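Side-chain contacts in phosphoserine aminotransferase SerC (Cytophaga hutchinsonii ATCC 33406, PDB 3FFR), which probably catalyses the pyridoxal-phosphate-dependent transfer of an amino group between phosphoserine and 2-oxoglutarate in serine biosynthesis: residues A70-E75 / T224-P229; L232-A235 / T240-T243; D130-C135 / I209-A214. One frame throughout, in Å; residues are numbered along the deposited sequence.

How the contacts relate
Contacts 2 and 3 each lie on the same side of the chain's centre as contact 1, around the seven-stranded mixed sheet of an aminotransferase of the class-V family. Contact 3 is nested inside the loop closed by contact 1, and contact 2 follows both along the chain. The centres of contacts 1 and 2 are about 12 Å apart, those of contacts 1 and 3 about 14 Å, and those of contacts 2 and 3 about 21 Å. Helix 228-235 ties them together: it begins in contact 1, ends in contact 2 and packs on helix 206-217 of contact 3. Contacts 1 and 2 also touch the second subunit, near the cofactor, whereas contact 3 belongs to the periphery.

Contact 1: residues A70-E75 / T224-P229; sequences ATEIWE and TYHTIP
The imidazole of His226 has Tyr225 CE2 over the centre of one face, 3.2 Å above the plane, while the carboxylate of Glu72 comes in at its edge. Tyr225 in turn has His226 CB over one of its own faces, and at its edge, in plane, lie Thr224 OG1 and a water. That water gives a hydrogen bond to Glu72 OE1 at 2.7 Å and also bonds Tyr225 OH, bridging acid and phenol. The direct link is His226 ND1 to Glu72 OE2, 2.6 Å and nearly straight at 174°; OE2 is met on its syn side, somewhat above the carboxylate plane. This His-carboxylate pair joins the start of helix 70-81, whose Thr71 bonds the phosphate of the cofactor-lysine adduct at position 191, to the turn leading into helix 228-235. Glu72 suits the span because its chain is fully extended, with CG opposite the backbone N (chi1 -180°), and its acid also pairs with Arg76. Histidine suits the far end because both ring nitrogens find acids: NE2 bonds Glu242. Such flanking carboxylates would probably favour a protonated imidazole. Tyr225 also packs on Glu72 of the second subunit.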
loop_
_atom_site.group_PDB
_atom_site.type_symbol
_atom_site.label_atom_id
_atom_site.label_comp_id
_atom_site.label_asym_id
_atom_site.label_seq_id
_atom_site.Cartn_x
_atom_site.Cartn_y
_atom_site.Cartn_z
ATOM N N ALA A 70 -3.712 -2.551 -7.463
ATOM C CA ALA A 70 -4.206 -3.575 -8.411
ATOM C C ALA A 70 -3.026 -4.394 -8.935
ATOM O O ALA A 70 -3.132 -5.598 -9.183
ATOM C CB ALA A 70 -5.035 -2.952 -9.583
ATOM N N THR A 71 -1.894 -3.730 -9.062
ATOM C CA THR A 71 -0.669 -4.386 -9.559
ATOM C C THR A 71 -0.231 -5.501 -8.587
ATOM O O THR A 71 0.114 -6.628 -8.987
ATOM C CB THR A 71 0.472 -3.375 -9.801
ATOM O OG1 THR A 71 0.038 -2.367 -10.733
ATOM C CG2 THR A 71 1.745 -4.057 -10.373
ATOM N N GLU A 72 -0.360 -5.225 -7.298
ATOM C CA GLU A 72 -0.092 -6.243 -6.299
ATOM C C GLU A 72 -1.024 -7.452 -6.520
ATOM O O GLU A 72 -0.593 -8.606 -6.464
ATOM C CB GLU A 72 -0.285 -5.747 -4.866
ATOM C CG GLU A 72 0.026 -6.872 -3.914
ATOM C CD GLU A 72 -0.149 -6.636 -2.421
ATOM O OE1 GLU A 72 -0.538 -5.537 -1.989
ATOM O OE2 GLU A 72 0.128 -7.622 -1.671
ATOM N N ILE A 73 -2.297 -7.147 -6.763
ATOM C CA ILE A 73 -3.325 -8.162 -6.989
ATOM C C ILE A 73 -2.964 -9.045 -8.221
ATOM O O ILE A 73 -3.077 -10.291 -8.163
ATOM C CB ILE A 73 -4.760 -7.599 -7.045
ATOM C CG1 ILE A 73 -5.144 -7.011 -5.681
ATOM C CG2 ILE A 73 -5.752 -8.726 -7.460
ATOM C CD1 ILE A 73 -6.369 -6.098 -5.737
ATOM N N TRP A 74 -2.448 -8.436 -9.280
ATOM C CA TRP A 74 -1.986 -9.273 -10.421
ATOM C C TRP A 74 -0.995 -10.352 -9.924
ATOM O O TRP A 74 -1.066 -11.529 -10.235
ATOM C CB TRP A 74 -1.254 -8.460 -11.459
ATOM C CG TRP A 74 -2.066 -7.577 -12.326
ATOM C CD1 TRP A 74 -3.409 -7.619 -12.569
ATOM C CD2 TRP A 74 -1.551 -6.511 -13.134
ATOM N NE1 TRP A 74 -3.762 -6.634 -13.480
ATOM C CE2 TRP A 74 -2.637 -5.944 -13.838
ATOM C CE3 TRP A 74 -0.286 -5.997 -13.335
ATOM C CZ2 TRP A 74 -2.464 -4.908 -14.751
ATOM C CZ3 TRP A 74 -0.120 -4.958 -14.205
ATOM C CH2 TRP A 74 -1.199 -4.407 -14.891
ATOM N N GLU A 75 0.001 -9.900 -9.181
ATOM C CA GLU A 75 1.026 -10.809 -8.642
ATOM C C GLU A 75 0.433 -11.890 -7.745
ATOM O O GLU A 75 0.763 -13.087 -7.877
ATOM C CB GLU A 75 2.115 -10.024 -7.904
ATOM C CG GLU A 75 3.267 -10.909 -7.424
ATOM C CD GLU A 75 4.298 -10.131 -6.639
ATOM O OE1 GLU A 75 4.059 -9.915 -5.444
ATOM O OE2 GLU A 75 5.366 -9.873 -7.196
ATOM N N THR A 224 3.342 -15.160 1.634
ATOM C CA THR A 224 3.539 -14.896 3.062
ATOM C C THR A 224 2.328 -14.169 3.637
ATOM O O THR A 224 1.313 -14.813 3.919
ATOM C CB THR A 224 4.868 -14.162 3.381
ATOM O OG1 THR A 224 4.899 -12.867 2.769
ATOM C CG2 THR A 224 6.107 -15.008 2.974
ATOM N N TYR A 225 2.455 -12.865 3.817
ATOM C CA TYR A 225 1.375 -12.067 4.429
ATOM C C TYR A 225 0.136 -11.965 3.582
ATOM O O TYR A 225 -0.989 -11.843 4.106
ATOM C CB TYR A 225 1.884 -10.662 4.883
ATOM C CG TYR A 225 2.171 -9.705 3.770
ATOM C CD1 TYR A 225 3.193 -9.939 2.858
ATOM C CD2 TYR A 225 1.407 -8.579 3.607
ATOM C CE1 TYR A 225 3.428 -9.075 1.800
ATOM C CE2 TYR A 225 1.636 -7.687 2.554
ATOM C CZ TYR A 225 2.635 -7.952 1.646
ATOM O OH TYR A 225 2.843 -7.103 0.591
ATOM N N HIS A 226 0.317 -11.971 2.274
ATOM C CA HIS A 226 -0.802 -11.859 1.356
ATOM C C HIS A 226 -1.158 -13.122 0.595
ATOM O O HIS A 226 -1.583 -13.070 -0.560
ATOM C CB HIS A 226 -0.766 -10.610 0.463
ATOM C CG HIS A 226 -1.169 -9.347 1.182
ATOM N ND1 HIS A 226 -1.017 -8.082 0.641
ATOM C CD2 HIS A 226 -1.687 -9.168 2.417
ATOM C CE1 HIS A 226 -1.465 -7.183 1.505
ATOM N NE2 HIS A 226 -1.847 -7.816 2.607
ATOM N N THR A 227 -0.998 -14.260 1.258
ATOM C CA THR A 227 -1.618 -15.461 0.746
ATOM C C THR A 227 -3.107 -15.260 0.962
ATOM O O THR A 227 -3.531 -14.516 1.857
ATOM C CB THR A 227 -1.207 -16.767 1.462
ATOM O OG1 THR A 227 -1.753 -16.812 2.809
ATOM C CG2 THR A 227 0.328 -16.927 1.453
ATOM N N ILE A 228 -3.921 -15.945 0.153
ATOM C CA ILE A 228 -5.360 -15.885 0.361
ATOM C C ILE A 228 -5.757 -16.341 1.791
ATOM O O ILE A 228 -6.521 -15.659 2.462
ATOM C CB ILE A 228 -6.144 -16.629 -0.753
ATOM C CG1 ILE A 228 -6.109 -15.761 -2.029
ATOM C CG2 ILE A 228 -7.625 -16.854 -0.343
ATOM C CD1 ILE A 228 -6.620 -16.504 -3.260
ATOM N N PRO A 229 -5.249 -17.486 2.273
ATOM C CA PRO A 229 -5.628 -17.898 3.629
ATOM C C PRO A 229 -5.251 -16.908 4.710
ATOM O O PRO A 229 -6.011 -16.692 5.658
ATOM C CB PRO A 229 -4.912 -19.234 3.788
ATOM C CG PRO A 229 -4.907 -19.777 2.394
ATOM C CD PRO A 229 -4.571 -18.579 1.560
HETATM O O HOH W 1 1.183 -5.071 -0.004
#

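Contact 2: residues L232-A235 / T240-T243; sequences LEKA and TPET
Aliphatic packing carries this contact, with the methylenes of Lys234 laid against the backbone between Thr240 and Pro241. Lys234 CB lies 3.7 Å from the carbonyl carbon of Thr240 and 4.2 Å from Pro241 CD, and Lys234 CG sits 3.8 Å from Pro241 N. Farther out, Lys234 CD passes 3.8 Å from Thr240 O. A long, flexible chain suits this place: its bends at chi2 and chi4 let the methylenes follow the peptide while the ammonium group leads away to bond a polyether molecule, probably from the crystallisation liquor. An alanine here would keep CB against the peptide but would probably open a gap beside Thr240 O and leave that polyether oxygen without its donor.

Hydrogen bonding acts within segment 240-243 instead. Thr240 OG1 donates to Glu242 O at 2.7 Å, nearly in line with the carbonyl, and so ties the two ends of Thr-Pro-Glu together; proline suits the phi of -64° between them. Arg37 bonds the carbonyl oxygens of Thr240 and Pro241.

The contact folds the end of helix 228-235 against the loop that leads to helix 246-262, with Ala235 and Thr240 both resting on Tyr45 of helix 39-55 and Ala235 also touching Leu65 of strand 62-67.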
loop_
_atom_site.group_PDB
_atom_site.type_symbol
_atom_site.label_atom_id
_atom_site.label_comp_id
_atom_site.label_asym_id
_atom_site.label_seq_id
_atom_site.Cartn_x
_atom_site.Cartn_y
_atom_site.Cartn_z
ATOM N N LEU A 232 -7.720 -14.008 4.415
ATOM C CA LEU A 232 -9.072 -14.456 4.715
ATOM C C LEU A 232 -9.294 -14.586 6.207
ATOM O O LEU A 232 -10.333 -14.170 6.742
ATOM C CB LEU A 232 -9.390 -15.765 3.972
ATOM C CG LEU A 232 -10.843 -16.221 3.853
ATOM C CD1 LEU A 232 -11.724 -15.120 3.186
ATOM C CD2 LEU A 232 -10.839 -17.517 3.038
ATOM N N GLU A 233 -8.288 -15.117 6.879
ATOM C CA GLU A 233 -8.357 -15.335 8.309
ATOM C C GLU A 233 -8.593 -13.985 9.008
ATOM O O GLU A 233 -9.425 -13.861 9.928
ATOM C CB GLU A 233 -7.061 -15.986 8.767
ATOM C CG GLU A 233 -6.976 -16.301 10.205
ATOM C CD GLU A 233 -5.663 -16.972 10.538
ATOM O OE1 GLU A 233 -4.599 -16.529 10.020
ATOM O OE2 GLU A 233 -5.699 -17.949 11.311
ATOM N N LYS A 234 -7.857 -12.976 8.552
ATOM C CA LYS A 234 -7.982 -11.626 9.107
ATOM C C LYS A 234 -9.294 -10.966 8.658
ATOM O O LYS A 234 -9.979 -10.322 9.472
ATOM C CB LYS A 234 -6.746 -10.757 8.812
ATOM C CG LYS A 234 -5.572 -11.107 9.647
ATOM C CD LYS A 234 -5.762 -10.719 11.078
ATOM C CE LYS A 234 -4.503 -10.815 11.891
ATOM N NZ LYS A 234 -4.327 -12.113 12.491
ATOM N N ALA A 235 -9.692 -11.165 7.396
ATOM C CA ALA A 235 -10.924 -10.554 6.871
ATOM C C ALA A 235 -12.126 -10.974 7.695
ATOM O O ALA A 235 -13.062 -10.194 7.923
ATOM C CB ALA A 235 -11.164 -10.918 5.373
ATOM N N THR A 240 -6.772 -6.905 8.574
ATOM C CA THR A 240 -5.754 -7.239 7.548
ATOM C C THR A 240 -4.541 -7.824 8.228
ATOM O O THR A 240 -4.317 -7.599 9.406
ATOM C CB THR A 240 -5.353 -6.003 6.737
ATOM O OG1 THR A 240 -4.897 -4.975 7.617
ATOM C CG2 THR A 240 -6.584 -5.457 5.919
ATOM N N PRO A 241 -3.716 -8.587 7.486
ATOM C CA PRO A 241 -2.525 -9.168 8.137
ATOM C C PRO A 241 -1.518 -8.152 8.641
ATOM O O PRO A 241 -1.002 -8.262 9.767
ATOM C CB PRO A 241 -1.906 -10.007 7.026
ATOM C CG PRO A 241 -3.102 -10.412 6.162
ATOM C CD PRO A 241 -3.966 -9.147 6.142
ATOM N N GLU A 242 -1.254 -7.189 7.792
ATOM C CA GLU A 242 -0.323 -6.092 8.070
ATOM C C GLU A 242 -1.079 -4.801 8.421
ATOM O O GLU A 242 -2.303 -4.767 8.325
ATOM C CB GLU A 242 0.579 -5.851 6.858
ATOM C CG GLU A 242 -0.024 -4.969 5.751
ATOM C CD GLU A 242 -1.109 -5.614 4.851
ATOM O OE1 GLU A 242 -1.662 -6.691 5.149
ATOM O OE2 GLU A 242 -1.418 -5.017 3.805
ATOM N N THR A 243 -0.365 -3.738 8.824
ATOM C CA THR A 243 -1.049 -2.468 9.099
ATOM C C THR A 243 -1.462 -1.893 7.733
ATOM O O THR A 243 -0.604 -1.620 6.893
ATOM C CB THR A 243 -0.194 -1.467 9.874
ATOM O OG1 THR A 243 0.464 -2.159 10.964
ATOM C CG2 THR A 243 -1.072 -0.287 10.394
#

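Contact 3: residues D130-C135 / I209-A214; sequences DAEIIC and IEKSKA
Lys211 reaches Glu132 with its ammonium group, and the two chains cross at about a right angle. Glu132 can be followed outward from CB, which lies 3.5 Å from Lys211 NZ, so that the ammonium group hangs beside the root of the acid as well as its tip. CG is farther from that nitrogen, at 3.9 Å, and CD is 3.7 Å from it. OE1 then makes the salt bridge, accepting from Lys211 NZ at 2.7 Å through its anti lone pair, the one turned away from OE2. OE1 also takes the backbone N-H of Glu83, and OE2 those of Lys84 and Lys85. These bonds probably fix the rotation of the carboxylate, and a glutamate suits the place because its two oxygens can serve both this group of N-H donors and the lysine.

On the other side, the chain of Lys211 leaves CB trans to the backbone N (chi1 174°) and kinks twice to bring the ammonium group round to the acid. NZ has further acceptors: Cys81 O, and a water at 2.8 Å that itself donates to Glu132 O at 2.8 Å. Lysine suits the position, since its three N-H groups can supply all three acceptors. Glu132 and Lys211 also line a surface pocket occupied by a polyether, probably from the crystallisation liquor.

The pair joins helix 206-217 to the residue just before strand 133-137, which runs between strands 85-90 and 163-167 of the seven-stranded sheet; Lys211 also touches Leu163, while Ile209 and Ser212 of the same helix pack against helix 228-235.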
loop_
_atom_site.group_PDB
_atom_site.type_symbol
_atom_site.label_atom_id
_atom_site.label_comp_id
_atom_site.label_asym_id
_atom_site.label_seq_id
_atom_site.Cartn_x
_atom_site.Cartn_y
_atom_site.Cartn_z
ATOM N N ASP A 130 -5.787 -27.094 -20.219
ATOM C CA ASP A 130 -4.786 -27.069 -19.120
ATOM C C ASP A 130 -4.509 -25.664 -18.573
ATOM O O ASP A 130 -3.681 -25.483 -17.697
ATOM C CB ASP A 130 -3.485 -27.797 -19.479
ATOM C CG ASP A 130 -2.726 -27.154 -20.604
ATOM O OD1 ASP A 130 -3.240 -26.179 -21.195
ATOM O OD2 ASP A 130 -1.613 -27.658 -20.903
ATOM N N ALA A 131 -5.216 -24.672 -19.106
ATOM C CA ALA A 131 -5.159 -23.301 -18.532
ATOM C C ALA A 131 -5.901 -23.362 -17.192
ATOM O O ALA A 131 -7.054 -23.803 -17.131
ATOM C CB ALA A 131 -5.823 -22.265 -19.449
ATOM N N GLU A 132 -5.254 -22.900 -16.131
ATOM C CA GLU A 132 -5.823 -22.962 -14.772
ATOM C C GLU A 132 -6.671 -21.766 -14.448
ATOM O O GLU A 132 -7.567 -21.829 -13.598
ATOM C CB GLU A 132 -4.709 -23.094 -13.724
ATOM C CG GLU A 132 -3.890 -24.331 -13.904
ATOM C CD GLU A 132 -2.625 -24.334 -13.049
ATOM O OE1 GLU A 132 -2.768 -24.076 -11.837
ATOM O OE2 GLU A 132 -1.524 -24.646 -13.593
ATOM N N ILE A 133 -6.311 -20.655 -15.079
ATOM C CA ILE A 133 -7.027 -19.389 -14.887
ATOM C C ILE A 133 -7.158 -18.693 -16.229
ATOM O O ILE A 133 -6.372 -18.946 -17.152
ATOM C CB ILE A 133 -6.362 -18.472 -13.827
ATOM C CG1 ILE A 133 -5.107 -17.791 -14.390
ATOM C CG2 ILE A 133 -6.040 -19.259 -12.498
ATOM C CD1 ILE A 133 -4.542 -16.631 -13.473
ATOM N N ILE A 134 -8.210 -17.879 -16.324
ATOM C CA ILE A 134 -8.511 -17.035 -17.488
ATOM C C ILE A 134 -8.499 -15.604 -16.956
ATOM O O ILE A 134 -9.269 -15.254 -16.074
ATOM C CB ILE A 134 -9.896 -17.361 -18.116
ATOM C CG1 ILE A 134 -9.876 -18.747 -18.769
ATOM C CG2 ILE A 134 -10.320 -16.306 -19.154
ATOM C CD1 ILE A 134 -11.267 -19.345 -18.986
ATOM N N CYS A 135 -7.674 -14.777 -17.568
ATOM C CA CYS A 135 -7.518 -13.363 -17.166
ATOM C C CYS A 135 -8.039 -12.446 -18.262
ATOM O O CYS A 135 -7.490 -12.366 -19.362
ATOM C CB CYS A 135 -6.069 -13.028 -16.876
ATOM S SG CYS A 135 -5.345 -13.977 -15.513
ATOM N N ILE A 209 -10.535 -19.363 -3.524
ATOM C CA ILE A 209 -10.016 -19.651 -2.170
ATOM C C ILE A 209 -9.555 -21.110 -2.117
ATOM O O ILE A 209 -8.459 -21.436 -1.677
ATOM C CB ILE A 209 -11.097 -19.359 -1.096
ATOM C CG1 ILE A 209 -11.365 -17.821 -1.031
ATOM C CG2 ILE A 209 -10.664 -19.902 0.286
ATOM C CD1 ILE A 209 -12.708 -17.440 -0.404
ATOM N N GLU A 210 -10.393 -21.993 -2.622
ATOM C CA GLU A 210 -10.072 -23.429 -2.561
ATOM C C GLU A 210 -8.861 -23.784 -3.393
ATOM O O GLU A 210 -8.065 -24.652 -3.016
ATOM C CB GLU A 210 -11.263 -24.294 -2.940
ATOM C CG GLU A 210 -12.307 -24.281 -1.830
ATOM C CD GLU A 210 -11.738 -24.622 -0.406
ATOM O OE1 GLU A 210 -10.962 -25.618 -0.250
ATOM O OE2 GLU A 210 -12.108 -23.902 0.571
ATOM N N LYS A 211 -8.687 -23.088 -4.502
ATOM C CA LYS A 211 -7.515 -23.370 -5.348
ATOM C C LYS A 211 -6.236 -23.014 -4.577
ATOM O O LYS A 211 -5.253 -23.756 -4.597
ATOM C CB LYS A 211 -7.587 -22.624 -6.703
ATOM C CG LYS A 211 -6.324 -22.777 -7.571
ATOM C CD LYS A 211 -6.080 -24.212 -8.067
ATOM C CE LYS A 211 -4.811 -24.329 -8.919
ATOM N NZ LYS A 211 -4.941 -23.687 -10.237
ATOM N N SER A 212 -6.248 -21.877 -3.890
ATOM C CA SER A 212 -5.067 -21.463 -3.133
ATOM C C SER A 212 -4.722 -22.478 -2.043
ATOM O O SER A 212 -3.538 -22.829 -1.801
ATOM C CB SER A 212 -5.204 -20.029 -2.581
ATOM O OG SER A 212 -6.081 -19.959 -1.485
ATOM N N LYS A 213 -5.758 -22.951 -1.370
ATOM C CA LYS A 213 -5.585 -23.960 -0.319
ATOM C C LYS A 213 -5.031 -25.274 -0.888
ATOM O O LYS A 213 -4.186 -25.937 -0.258
ATOM C CB LYS A 213 -6.897 -24.188 0.443
ATOM C CG LYS A 213 -7.248 -22.987 1.308
ATOM C CD LYS A 213 -8.676 -22.968 1.779
ATOM C CE LYS A 213 -8.990 -24.027 2.719
ATOM N NZ LYS A 213 -10.459 -23.921 2.998
ATOM N N ALA A 214 -5.499 -25.640 -2.072
ATOM C CA ALA A 214 -5.011 -26.862 -2.755
ATOM C C ALA A 214 -3.519 -26.756 -3.115
ATOM O O ALA A 214 -2.753 -27.708 -2.977
ATOM C CB ALA A 214 -5.853 -27.168 -4.018
HETATM O O HOH W 2 -7.553 -23.384 -11.276
#